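Local atomic coordinates of thiamin pyrophosphokinase family protein (Enterococcus faecalis, PDB entry 3MEL), a protein that probably transfers a diphosphate group from ATP to thiamine, making the cofactor thiamine diphosphate with the help of magnesium. Residues H108-A111 / N112-L115; P16-P20 / A21-Y25; Q122-L125 / R126-L130. All coordinates share one frame; numbering follows the deposited sequence.

Interaction 1 (H108-A111 / N112-L115). With TPP (thiamine diphosphate), chain E.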
loop_
_atom_site.group_PDB
_atom_site.type_symbol
_atom_site.label_atom_id
_atom_site.label_comp_id
_atom_site.label_asym_id
_atom_site.label_seq_id
_atom_site.Cartn_x
_atom_site.Cartn_y
_atom_site.Cartn_z
ATOM N N HIS A 108 5.797 4.695 -3.924
ATOM C CA HIS A 108 6.779 3.633 -3.869
ATOM C C HIS A 108 6.185 2.331 -3.346
ATOM O O HIS A 108 6.531 1.251 -3.816
ATOM C CB HIS A 108 7.967 4.043 -3.022
ATOM C CG HIS A 108 8.925 4.924 -3.740
ATOM N ND1 HIS A 108 9.596 5.954 -3.123
ATOM C CD2 HIS A 108 9.322 4.933 -5.034
ATOM C CE1 HIS A 108 10.368 6.562 -4.007
ATOM N NE2 HIS A 108 10.221 5.959 -5.174
ATOM N N LEU A 109 5.295 2.403 -2.372
ATOM C CA LEU A 109 4.663 1.161 -1.968
ATOM C C LEU A 109 4.056 0.469 -3.213
ATOM O O LEU A 109 4.409 -0.668 -3.519
ATOM C CB LEU A 109 3.640 1.374 -0.850
ATOM C CG LEU A 109 2.774 0.150 -0.550
ATOM C CD1 LEU A 109 3.614 -0.898 0.109
ATOM C CD2 LEU A 109 1.598 0.508 0.322
ATOM N N LEU A 110 3.184 1.165 -3.947
ATOM C CA LEU A 110 2.556 0.609 -5.155
ATOM C C LEU A 110 3.533 0.342 -6.326
ATOM O O LEU A 110 3.316 -0.538 -7.172
ATOM C CB LEU A 110 1.440 1.539 -5.622
ATOM C CG LEU A 110 0.341 1.813 -4.600
ATOM C CD1 LEU A 110 -0.560 2.935 -5.089
ATOM C CD2 LEU A 110 -0.465 0.550 -4.333
ATOM N N ALA A 111 4.602 1.122 -6.377
ATOM C CA ALA A 111 5.678 0.866 -7.318
ATOM C C ALA A 111 6.173 -0.552 -7.096
ATOM O O ALA A 111 6.326 -1.317 -8.041
ATOM C CB ALA A 111 6.801 1.863 -7.100
ATOM N N ASN A 112 6.388 -0.894 -5.826
ATOM C CA ASN A 112 6.875 -2.201 -5.423
ATOM C C ASN A 112 5.830 -3.307 -5.619
ATOM O O ASN A 112 6.085 -4.322 -6.245
ATOM C CB ASN A 112 7.338 -2.162 -3.958
ATOM C CG ASN A 112 8.678 -1.439 -3.758
ATOM O OD1 ASN A 112 9.481 -1.308 -4.680
ATOM N ND2 ASN A 112 8.928 -0.989 -2.535
ATOM N N LEU A 113 4.643 -3.088 -5.082
ATOM C CA LEU A 113 3.537 -4.033 -5.144
ATOM C C LEU A 113 3.086 -4.464 -6.548
ATOM O O LEU A 113 2.355 -5.426 -6.689
ATOM C CB LEU A 113 2.353 -3.392 -4.429
ATOM C CG LEU A 113 1.099 -4.216 -4.212
ATOM C CD1 LEU A 113 1.449 -5.411 -3.357
ATOM C CD2 LEU A 113 0.050 -3.361 -3.542
ATOM N N TRP A 114 3.481 -3.739 -7.585
ATOM C CA TRP A 114 3.062 -4.074 -8.939
ATOM C C TRP A 114 4.257 -4.580 -9.746
ATOM O O TRP A 114 4.198 -4.670 -10.968
ATOM C CB TRP A 114 2.441 -2.852 -9.638
ATOM C CG TRP A 114 1.093 -2.348 -9.083
ATOM C CD1 TRP A 114 0.092 -3.088 -8.495
ATOM C CD2 TRP A 114 0.612 -0.991 -9.110
ATOM N NE1 TRP A 114 -0.958 -2.269 -8.132
ATOM C CE2 TRP A 114 -0.659 -0.980 -8.495
ATOM C CE3 TRP A 114 1.146 0.219 -9.576
ATOM C CZ2 TRP A 114 -1.399 0.192 -8.349
ATOM C CZ3 TRP A 114 0.413 1.371 -9.418
ATOM C CH2 TRP A 114 -0.848 1.352 -8.820
ATOM N N LEU A 115 5.350 -4.896 -9.055
ATOM C CA LEU A 115 6.555 -5.413 -9.709
ATOM C C LEU A 115 6.302 -6.567 -10.695
ATOM O O LEU A 115 6.623 -6.439 -11.877
ATOM C CB LEU A 115 7.621 -5.766 -8.676
ATOM C CG LEU A 115 8.441 -4.549 -8.250
ATOM C CD1 LEU A 115 9.146 -4.746 -6.934
ATOM C CD2 LEU A 115 9.433 -4.187 -9.317
HETATM N "N1'" TPP E . 6.892 9.980 -13.968
HETATM C "C2'" TPP E . 7.343 9.964 -15.377
HETATM C CM2 TPP E . 6.226 9.515 -16.341
HETATM N "N3'" TPP E . 8.648 9.318 -15.549
HETATM C "C4'" TPP E . 9.727 9.717 -14.613
HETATM N "N4'" TPP E . 10.941 8.938 -14.886
HETATM C "C5'" TPP E . 9.206 9.522 -13.140
HETATM C "C6'" TPP E . 7.928 10.365 -13.010
HETATM C "C7'" TPP E . 10.292 9.926 -12.101
HETATM N N3 TPP E . 11.400 8.921 -12.034
HETATM C C2 TPP E . 11.034 7.522 -12.295
HETATM S S1 TPP E . 11.438 6.574 -10.799
HETATM C C5 TPP E . 12.350 7.909 -9.946
HETATM C C4 TPP E . 12.442 9.082 -10.941
HETATM C CM4 TPP E . 12.364 10.430 -10.229
HETATM C C6 TPP E . 13.641 7.525 -9.222
HETATM C C7 TPP E . 13.418 7.285 -7.718
HETATM O O7 TPP E . 14.246 6.207 -7.317
HETATM P PA TPP E . 14.644 5.829 -5.821
HETATM O O1A TPP E . 13.421 6.518 -5.098
HETATM O O2A TPP E . 16.030 5.984 -5.359
HETATM O O3A TPP E . 14.527 4.302 -5.388
HETATM P PB TPP E . 14.082 3.529 -4.084
HETATM O O1B TPP E . 13.806 2.046 -4.521
HETATM O O2B TPP E . 15.445 3.251 -3.328
HETATM O O3B TPP E . 13.201 4.228 -3.129
#
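Leu110 lays its CB over one face of the Trp114 indole, one helical turn further on, in a CH-pi contact 3.9 Å from the centroid of the six-membered ring and 11° off the normal; the Leu110 carbonyl O also lies over the indole, offset toward the rim. The two side chains run side by side in the same direction. In both, CG stands anti to the carbonyl carbon (Trp114 chi1 -68°), which brings the six-membered ring back alongside Leu110. A second apolar contact joins Leu110 CD2 to Leu113 CD2 at 4.0 Å. These leucines also pack across the dimer interface, where Leu110 meets Leu113 of the second subunit and Leu113 meets Leu110 of that subunit.

The backbone bonds belong to helix 106-113 in the catalytic domain. Leu113 N donates to Leu109 O at 2.9 Å, nearly straight (172°). Asn112 N reaches His108 O at 2.9 Å, while Trp114 N to Leu110 O is a weak, strongly bent bond.

At the other end of the segment His108 faces the thiamine diphosphate, whose pocket it helps to form. CE1 and NE2 of His108 both lie 3.2 Å from O1A of the ligand, and O3B sits over one face of the imidazole, offset toward the rim. Thr80 and the backbone of Asp79 hydrogen-bond the same ligand, and the Asn112 side chain touches Thr80.

Interaction 2 (P16-P20 / A21-Y25)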
loop_
_atom_site.group_PDB
_atom_site.type_symbol
_atom_site.label_atom_id
_atom_site.label_comp_id
_atom_site.label_asym_id
_atom_site.label_seq_id
_atom_site.Cartn_x
_atom_site.Cartn_y
_atom_site.Cartn_z
ATOM N N PRO A 16 11.540 -7.877 8.761
ATOM C CA PRO A 16 11.060 -9.142 9.285
ATOM C C PRO A 16 12.216 -9.731 10.084
ATOM O O PRO A 16 13.357 -9.264 9.982
ATOM C CB PRO A 16 10.851 -9.991 8.031
ATOM C CG PRO A 16 11.212 -9.140 6.871
ATOM C CD PRO A 16 12.002 -8.000 7.374
ATOM N N THR A 17 11.937 -10.742 10.888
ATOM C CA THR A 17 13.006 -11.493 11.479
ATOM C C THR A 17 13.701 -12.168 10.323
ATOM O O THR A 17 13.071 -12.865 9.538
ATOM C CB THR A 17 12.487 -12.520 12.490
ATOM O OG1 THR A 17 12.486 -11.930 13.796
ATOM C CG2 THR A 17 13.380 -13.736 12.503
ATOM N N ILE A 18 15.004 -11.937 10.217
ATOM C CA ILE A 18 15.806 -12.566 9.174
ATOM C C ILE A 18 16.756 -13.681 9.690
ATOM O O ILE A 18 17.388 -13.556 10.745
ATOM C CB ILE A 18 16.592 -11.487 8.366
ATOM C CG1 ILE A 18 17.664 -12.131 7.504
ATOM C CG2 ILE A 18 17.241 -10.454 9.284
ATOM C CD1 ILE A 18 18.780 -11.180 7.155
ATOM N N GLU A 19 16.821 -14.783 8.946
ATOM C CA GLU A 19 17.874 -15.779 9.135
ATOM C C GLU A 19 18.792 -15.809 7.903
ATOM O O GLU A 19 18.362 -16.196 6.816
ATOM C CB GLU A 19 17.289 -17.172 9.446
ATOM C CG GLU A 19 17.598 -17.685 10.889
ATOM C CD GLU A 19 16.385 -17.621 11.838
ATOM O OE1 GLU A 19 15.290 -18.067 11.425
ATOM O OE2 GLU A 19 16.527 -17.149 13.000
ATOM N N PRO A 20 20.062 -15.391 8.076
ATOM C CA PRO A 20 21.081 -15.236 7.017
ATOM C C PRO A 20 21.539 -16.537 6.352
ATOM O O PRO A 20 21.781 -16.534 5.140
ATOM C CB PRO A 20 22.261 -14.578 7.744
ATOM C CG PRO A 20 21.647 -14.004 9.029
ATOM C CD PRO A 20 20.577 -14.983 9.392
ATOM N N ALA A 21 21.684 -17.619 7.119
ATOM C CA ALA A 21 21.986 -18.923 6.525
ATOM C C ALA A 21 21.120 -19.149 5.285
ATOM O O ALA A 21 21.566 -19.718 4.283
ATOM C CB ALA A 21 21.752 -20.035 7.527
ATOM N N THR A 22 19.884 -18.671 5.353
ATOM C CA THR A 22 18.890 -18.983 4.345
ATOM C C THR A 22 19.161 -18.270 3.018
ATOM O O THR A 22 18.698 -18.709 1.964
ATOM C CB THR A 22 17.453 -18.696 4.872
ATOM O OG1 THR A 22 17.079 -17.336 4.597
ATOM C CG2 THR A 22 17.363 -18.984 6.386
ATOM N N TYR A 23 19.933 -17.188 3.070
ATOM C CA TYR A 23 20.269 -16.430 1.862
ATOM C C TYR A 23 21.667 -16.754 1.323
ATOM O O TYR A 23 22.607 -16.959 2.084
ATOM C CB TYR A 23 20.098 -14.936 2.108
ATOM C CG TYR A 23 18.745 -14.617 2.652
ATOM C CD1 TYR A 23 17.606 -14.822 1.886
ATOM C CD2 TYR A 23 18.595 -14.135 3.945
ATOM C CE1 TYR A 23 16.344 -14.547 2.395
ATOM C CE2 TYR A 23 17.345 -13.861 4.464
ATOM C CZ TYR A 23 16.222 -14.067 3.686
ATOM O OH TYR A 23 14.987 -13.795 4.217
ATOM N N ASP A 24 21.771 -16.827 -0.000
ATOM C CA ASP A 24 23.009 -17.161 -0.693
ATOM C C ASP A 24 23.649 -15.934 -1.338
ATOM O O ASP A 24 24.662 -16.055 -2.022
ATOM C CB ASP A 24 22.726 -18.165 -1.807
ATOM C CG ASP A 24 22.070 -19.417 -1.308
ATOM O OD1 ASP A 24 22.619 -20.061 -0.391
ATOM O OD2 ASP A 24 20.999 -19.764 -1.840
ATOM N N TYR A 25 23.057 -14.762 -1.130
ATOM C CA TYR A 25 23.481 -13.555 -1.818
ATOM C C TYR A 25 22.773 -12.378 -1.163
ATOM O O TYR A 25 21.556 -12.398 -1.007
ATOM C CB TYR A 25 23.093 -13.650 -3.296
ATOM C CG TYR A 25 23.790 -12.669 -4.218
ATOM C CD1 TYR A 25 25.166 -12.740 -4.424
ATOM C CD2 TYR A 25 23.072 -11.682 -4.909
ATOM C CE1 TYR A 25 25.810 -11.849 -5.271
ATOM C CE2 TYR A 25 23.710 -10.796 -5.766
ATOM C CZ TYR A 25 25.076 -10.888 -5.939
ATOM O OH TYR A 25 25.730 -10.018 -6.777
#
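Between Glu19 and Tyr23 the chain makes a local turn, closed by hydrogen bonds and lying at the surface in the loop that leads from strand 3-7 to strand 26-29. No regular helix or strand is involved, and the turn lies away from the diphosphate and magnesium sites.

Glu19 O accepts the Thr22 hydroxyl. OG1 donates to it at 2.8 Å, approaching nearly along the C=O axis at 170°. The Thr22 chi1 of 89° sets OG1 between the backbone N and the carbonyl carbon, from where it can reach back over the turn, and leaves CG2 to lie against Glu19 CB at 3.6 Å. One residue further on, Tyr23 N donates to Pro20 O at 2.9 Å, with an N-H...O angle of 151°. This bond closes Pro20-Tyr23 as a beta turn of type I character, with Ala21 and Thr22 at its two central positions.

The Tyr23 ring folds back toward the start of the turn. Ile18 CG1 comes up to its edge, near the ring plane, at 3.5 Å from CE2, and the two side chains cross at a slant. Thr22 OG1 lies over the centre of one face, 3.3 Å above the plane. Beyond the turn, Ile18 and Tyr23 both rest on Leu5 of strand 3-7, and Tyr23 also touches Thr97 of strand 95-99, so the apolar side of the loop is laid on the central sheet.

Pro20 has no N-H to give, but its carbonyl and that of Glu19 each receive a donor from the following residues. Those two carbonyls are thereby paired locally, while Ile18 and Tyr23 pack on Leu5.

Interaction 3 (Q122-L125 / R126-L130)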
loop_
_atom_site.group_PDB
_atom_site.type_symbol
_atom_site.label_atom_id
_atom_site.label_comp_id
_atom_site.label_asym_id
_atom_site.label_seq_id
_atom_site.Cartn_x
_atom_site.Cartn_y
_atom_site.Cartn_z
ATOM N N GLN A 122 7.356 -10.565 -14.854
ATOM C CA GLN A 122 6.238 -11.487 -14.968
ATOM C C GLN A 122 6.677 -12.974 -14.883
ATOM O O GLN A 122 6.117 -13.770 -14.106
ATOM C CB GLN A 122 5.490 -11.217 -16.264
ATOM C CG GLN A 122 4.026 -10.914 -16.037
ATOM C CD GLN A 122 3.117 -11.793 -16.875
ATOM O OE1 GLN A 122 3.535 -12.327 -17.913
ATOM N NE2 GLN A 122 1.866 -11.953 -16.433
ATOM N N GLY A 123 7.694 -13.327 -15.666
ATOM C CA GLY A 123 8.186 -14.687 -15.752
ATOM C C GLY A 123 8.702 -15.232 -14.440
ATOM O O GLY A 123 8.953 -16.430 -14.314
ATOM N N VAL A 124 8.851 -14.362 -13.451
ATOM C CA VAL A 124 9.277 -14.801 -12.133
ATOM C C VAL A 124 8.427 -14.251 -10.975
ATOM O O VAL A 124 8.972 -13.956 -9.910
ATOM C CB VAL A 124 10.778 -14.479 -11.880
ATOM C CG1 VAL A 124 11.664 -15.163 -12.916
ATOM C CG2 VAL A 124 11.033 -12.978 -11.878
ATOM N N LEU A 125 7.109 -14.124 -11.156
ATOM C CA LEU A 125 6.262 -13.588 -10.079
ATOM C C LEU A 125 6.241 -14.498 -8.867
ATOM O O LEU A 125 6.135 -14.058 -7.725
ATOM C CB LEU A 125 4.831 -13.351 -10.554
ATOM C CG LEU A 125 4.000 -14.494 -11.123
ATOM C CD1 LEU A 125 3.288 -15.264 -10.052
ATOM C CD2 LEU A 125 2.998 -13.888 -12.066
ATOM N N ARG A 126 6.325 -15.787 -9.143
ATOM C CA ARG A 126 6.333 -16.814 -8.135
ATOM C C ARG A 126 7.615 -16.708 -7.305
ATOM O O ARG A 126 7.725 -17.284 -6.234
ATOM C CB ARG A 126 6.242 -18.154 -8.858
ATOM C CG ARG A 126 5.342 -19.201 -8.232
ATOM C CD ARG A 126 3.959 -18.691 -7.935
ATOM N NE ARG A 126 3.910 -17.976 -6.664
ATOM C CZ ARG A 126 4.178 -18.515 -5.477
ATOM N NH1 ARG A 126 4.093 -17.766 -4.388
ATOM N NH2 ARG A 126 4.528 -19.794 -5.371
ATOM N N GLN A 127 8.576 -15.935 -7.795
ATOM C CA GLN A 127 9.887 -15.823 -7.153
ATOM C C GLN A 127 10.070 -14.579 -6.283
ATOM O O GLN A 127 11.075 -14.448 -5.600
ATOM C CB GLN A 127 10.997 -15.847 -8.213
ATOM C CG GLN A 127 11.137 -17.172 -8.936
ATOM C CD GLN A 127 12.315 -17.199 -9.867
ATOM O OE1 GLN A 127 13.380 -16.664 -9.560
ATOM N NE2 GLN A 127 12.140 -17.828 -11.012
ATOM N N ILE A 128 9.103 -13.672 -6.312
ATOM C CA ILE A 128 9.256 -12.346 -5.728
ATOM C C ILE A 128 8.488 -12.270 -4.408
ATOM O O ILE A 128 7.309 -12.627 -4.353
ATOM C CB ILE A 128 8.797 -11.252 -6.786
ATOM C CG1 ILE A 128 9.797 -11.187 -7.948
ATOM C CG2 ILE A 128 8.600 -9.870 -6.169
ATOM C CD1 ILE A 128 9.214 -10.744 -9.255
ATOM N N ARG A 129 9.166 -11.848 -3.342
ATOM C CA ARG A 129 8.540 -11.690 -2.025
ATOM C C ARG A 129 8.926 -10.353 -1.429
ATOM O O ARG A 129 10.084 -9.945 -1.545
ATOM C CB ARG A 129 9.011 -12.774 -1.051
ATOM C CG ARG A 129 8.028 -13.881 -0.781
ATOM C CD ARG A 129 7.900 -14.793 -1.988
ATOM N NE ARG A 129 7.962 -16.210 -1.638
ATOM C CZ ARG A 129 7.905 -17.186 -2.539
ATOM N NH1 ARG A 129 7.765 -16.877 -3.823
ATOM N NH2 ARG A 129 7.979 -18.462 -2.163
ATOM N N LEU A 130 7.969 -9.688 -0.781
ATOM C CA LEU A 130 8.217 -8.440 -0.069
ATOM C C LEU A 130 7.830 -8.631 1.374
ATOM O O LEU A 130 6.759 -9.155 1.646
ATOM C CB LEU A 130 7.352 -7.325 -0.644
ATOM C CG LEU A 130 7.663 -6.739 -2.017
ATOM C CD1 LEU A 130 6.379 -6.339 -2.687
ATOM C CD2 LEU A 130 8.582 -5.531 -1.884
#
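Val124 and Ile128 meet through their methyl ends, Val124 CG2 lying 3.9 Å from Ile128 CD1, with the two side chains crossing at about a right angle. Ile128 CG1 stands anti to the carbonyl carbon (chi1 -70°), and the chain then carries CD1 back to the Val124 carbonyl, 3.3 Å from its O. The Gln127 side chain runs out in extended form past Val124, crossing it on a slant. Both Val124 and Gln127 also touch Leu88 of helix 79-90.

Two backbone bonds define the bend. Gln127 N donates to Val124 O at 2.9 Å with an angle of 149°. Ile128 N to Leu125 O, though nearly straight, is a weak bond at 3.3 Å.

Two arginines take their partners from neighbouring strands. CD1 of Leu125 stands at the edge of the Arg126 guanidinium, near its plane. The guanidinium makes a cation-pi contact with Tyr140, and its NE donates to the carbonyl of Tyr139. Further along, Arg129 forms a salt bridge with Glu95.

Two consecutive i to i+3 bonds, the second weak, fit a short 3-10 turn. Here it follows helix 119-122 and delivers the chain into strand 128-131, which lies between strands 95-99 and 135-140 where the large mixed sheet passes from parallel to antiparallel order.

Overall arrangement
From the N terminus, interaction 2 comes first, shaping the loop between strands 3-7 and 26-29; interaction 1 follows on helix 106-113, and interaction 3 closes the turn before strand 128-131. The three are in series, so none encloses or crosses another. Interactions 1 and 2 lie on opposite sides of the chain's centre, their centres about 23 Å apart. Interactions 1 and 3 do touch, Asn112 O lying 4.1 Å from Leu130 CD1, a packing contact between helix 106-113 and strand 128-131. Interaction 2 stays clear of interaction 3, its nearest atoms about 6 Å away, yet both border strand 95-99.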